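PDB 2XPP: IWS1 from Encephalitozoon cuniculi, which is probably a nuclear transcription factor that helps regulate RNA polymerase II transcription, acting at or after recruitment of the TATA-binding protein. Local coordinates for residues E71-P74 with D75-P79. Residues are numbered along the deposited sequence; the frame is centred on the assembly and turned at random.
Sequences EPLP and DKSMP
L73 lies against S77, M78 and P79 where the chain doubles back after helix 62-70. Its CB sits 3.5 Å from OG of S77 and 3.6 Å from OD1 of D75. Chi1 of -79° sets CG beside the backbone N, near the same hydroxyl; chi2 of 89° then carries CD1 to the returning limb of the loop. There CD1 meets O of S77, the carbonyl carbon of M78 and N of P79, and lies 4.0 Å from CD of P79. Two backbone bonds close the loop. L73 N donates to O of S77 (2.8 Å), and K76 N donates to O of L73 (2.9 Å). OD1 of D75 takes two bonds. S77 OG donates to the syn lone pair of D75 OD1 at 2.6 Å, while S77 N comes from above the carboxylate plane. N28 of helix 5-30 donates to OD2, so both oxygens are held. P72 and M78 lie side by side, with CG of P72 3.9 Å from SD of M78. M78 also touches F112 and Y113 of helix 106-115. The arrangement is a type I beta turn from L73 to K76 overlapped by an Asx turn from D75 to S77, between helices 62-70 and 81-92 of the TFIIS N-terminal-like helical bundle.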
ATOM      1  N   GLU A  71       5.013   2.783  -3.170  1.00 12.06           N
ATOM      2  CA  GLU A  71       5.123   3.791  -4.248  1.00 11.71           C
ATOM      3  C   GLU A  71       6.532   3.913  -4.831  1.00 12.45           C
ATOM      4  O   GLU A  71       7.537   3.495  -4.147  1.00 12.12           O
ATOM      5  CB  GLU A  71       4.622   5.136  -3.752  1.00 12.96           C
ATOM      6  CG  GLU A  71       3.106   5.187  -3.756  1.00 14.52           C
ATOM      7  CD  GLU A  71       2.582   6.541  -3.284  1.00 17.62           C
ATOM      8  OE1 GLU A  71       3.172   7.143  -2.345  1.00 17.51           O
ATOM      9  OE2 GLU A  71       1.617   7.068  -3.894  1.00 20.11           O
ATOM     10  N   PRO A  72       6.640   4.433  -6.069  1.00 13.29           N
ATOM     11  CA  PRO A  72       8.005   4.615  -6.614  1.00 14.07           C
ATOM     12  C   PRO A  72       8.833   5.563  -5.745  1.00 14.45           C
ATOM     13  O   PRO A  72       8.297   6.472  -5.099  1.00 14.31           O
ATOM     14  CB  PRO A  72       7.780   5.285  -7.971  1.00 15.82           C
ATOM     15  CG  PRO A  72       6.310   5.019  -8.276  1.00 15.54           C
ATOM     16  CD  PRO A  72       5.602   4.946  -6.988  1.00 14.66           C
ATOM     17  N   LEU A  73      10.114   5.317  -5.748  1.00 15.25           N
ATOM     18  CA  LEU A  73      11.092   6.282  -5.242  1.00 16.80           C
ATOM     19  C   LEU A  73      11.129   7.587  -6.079  1.00 16.71           C
ATOM     20  O   LEU A  73      10.658   7.615  -7.234  1.00 16.60           O
ATOM     21  CB  LEU A  73      12.490   5.646  -5.241  1.00 17.04           C
ATOM     22  CG  LEU A  73      12.519   4.764  -3.994  1.00 21.53           C
ATOM     23  CD1 LEU A  73      12.005   3.345  -4.247  1.00 19.99           C
ATOM     24  CD2 LEU A  73      13.842   4.795  -3.290  1.00 24.66           C
ATOM     25  N   PRO A  74      11.696   8.687  -5.505  1.00 17.15           N
ATOM     26  CA  PRO A  74      11.805   9.935  -6.248  1.00 18.72           C
ATOM     27  C   PRO A  74      12.432   9.838  -7.649  1.00 18.77           C
ATOM     28  O   PRO A  74      12.114  10.654  -8.538  1.00 19.35           O
ATOM     29  CB  PRO A  74      12.638  10.851  -5.306  1.00 19.70           C
ATOM     30  CG  PRO A  74      12.344  10.300  -3.949  1.00 19.29           C
ATOM     31  CD  PRO A  74      12.256   8.804  -4.143  1.00 18.19           C
ATOM     32  N   ASP A  75      13.320   8.875  -7.872  1.00 17.82           N
ATOM     33  CA  ASP A  75      13.992   8.723  -9.157  1.00 19.45           C
ATOM     34  C   ASP A  75      13.236   7.779 -10.115  1.00 19.06           C
ATOM     35  O   ASP A  75      13.772   7.391 -11.160  1.00 21.18           O
ATOM     36  CB  ASP A  75      15.440   8.251  -8.962  1.00 20.07           C
ATOM     37  CG  ASP A  75      15.527   6.809  -8.425  1.00 17.93           C
ATOM     38  OD1 ASP A  75      14.488   6.177  -8.144  1.00 17.55           O
ATOM     39  OD2 ASP A  75      16.664   6.339  -8.220  1.00 19.73           O
ATOM     40  N   LYS A  76      11.986   7.473  -9.773  1.00 18.59           N
ATOM     41  CA  LYS A  76      11.084   6.589 -10.558  1.00 18.90           C
ATOM     42  C   LYS A  76      11.320   5.103 -10.361  1.00 19.12           C
ATOM     43  O   LYS A  76      10.526   4.268 -10.877  1.00 18.92           O
ATOM     44  CB  LYS A  76      11.155   6.868 -12.062  1.00 20.30           C
ATOM     45  CG  LYS A  76      10.753   8.285 -12.427  1.00 23.23           C
ATOM     46  CD  LYS A  76      10.712   8.522 -13.947  1.00 26.96           C
ATOM     47  CE  LYS A  76      11.997   8.961 -14.484  1.00 30.54           C
ATOM     48  NZ  LYS A  76      11.912   9.045 -15.978  1.00 31.89           N
ATOM     49  N   SER A  77      12.373   4.749  -9.638  1.00 17.66           N
ATOM     50  CA  SER A  77      12.621   3.325  -9.394  1.00 17.33           C
ATOM     51  C   SER A  77      11.597   2.714  -8.423  1.00 16.35           C
ATOM     52  O   SER A  77      10.944   3.425  -7.684  1.00 14.94           O
ATOM     53  CB  SER A  77      14.034   3.076  -8.854  1.00 19.07           C
ATOM     54  OG  SER A  77      14.209   3.680  -7.591  1.00 18.70           O
ATOM     55  N   MET A  78      11.452   1.392  -8.441  1.00 16.55           N
ATOM     56  CA  MET A  78      10.503   0.758  -7.504  1.00 15.27           C
ATOM     57  C   MET A  78      11.246   0.182  -6.296  1.00 14.06           C
ATOM     58  O   MET A  78      12.409  -0.233  -6.421  1.00 15.33           O
ATOM     59  CB  MET A  78       9.693  -0.342  -8.204  1.00 17.21           C
ATOM     60  CG  MET A  78       8.842   0.165  -9.371  1.00 19.74           C
ATOM     61  SD  MET A  78       7.601   1.387  -8.933  1.00 20.22           S
ATOM     62  CE  MET A  78       6.381   0.400  -8.023  1.00 20.46           C
ATOM     63  N   PRO A  79      10.542   0.071  -5.151  1.00 13.00           N
ATOM     64  CA  PRO A  79      11.183  -0.584  -4.008  1.00 14.22           C
ATOM     65  C   PRO A  79      11.533  -2.021  -4.286  1.00 14.65           C
ATOM     66  O   PRO A  79      10.910  -2.657  -5.166  1.00 14.36           O
ATOM     67  CB  PRO A  79      10.112  -0.547  -2.913  1.00 13.65           C
ATOM     68  CG  PRO A  79       8.928   0.081  -3.493  1.00 16.29           C
ATOM     69  CD  PRO A  79       9.167   0.530  -4.876  1.00 13.45           C
TER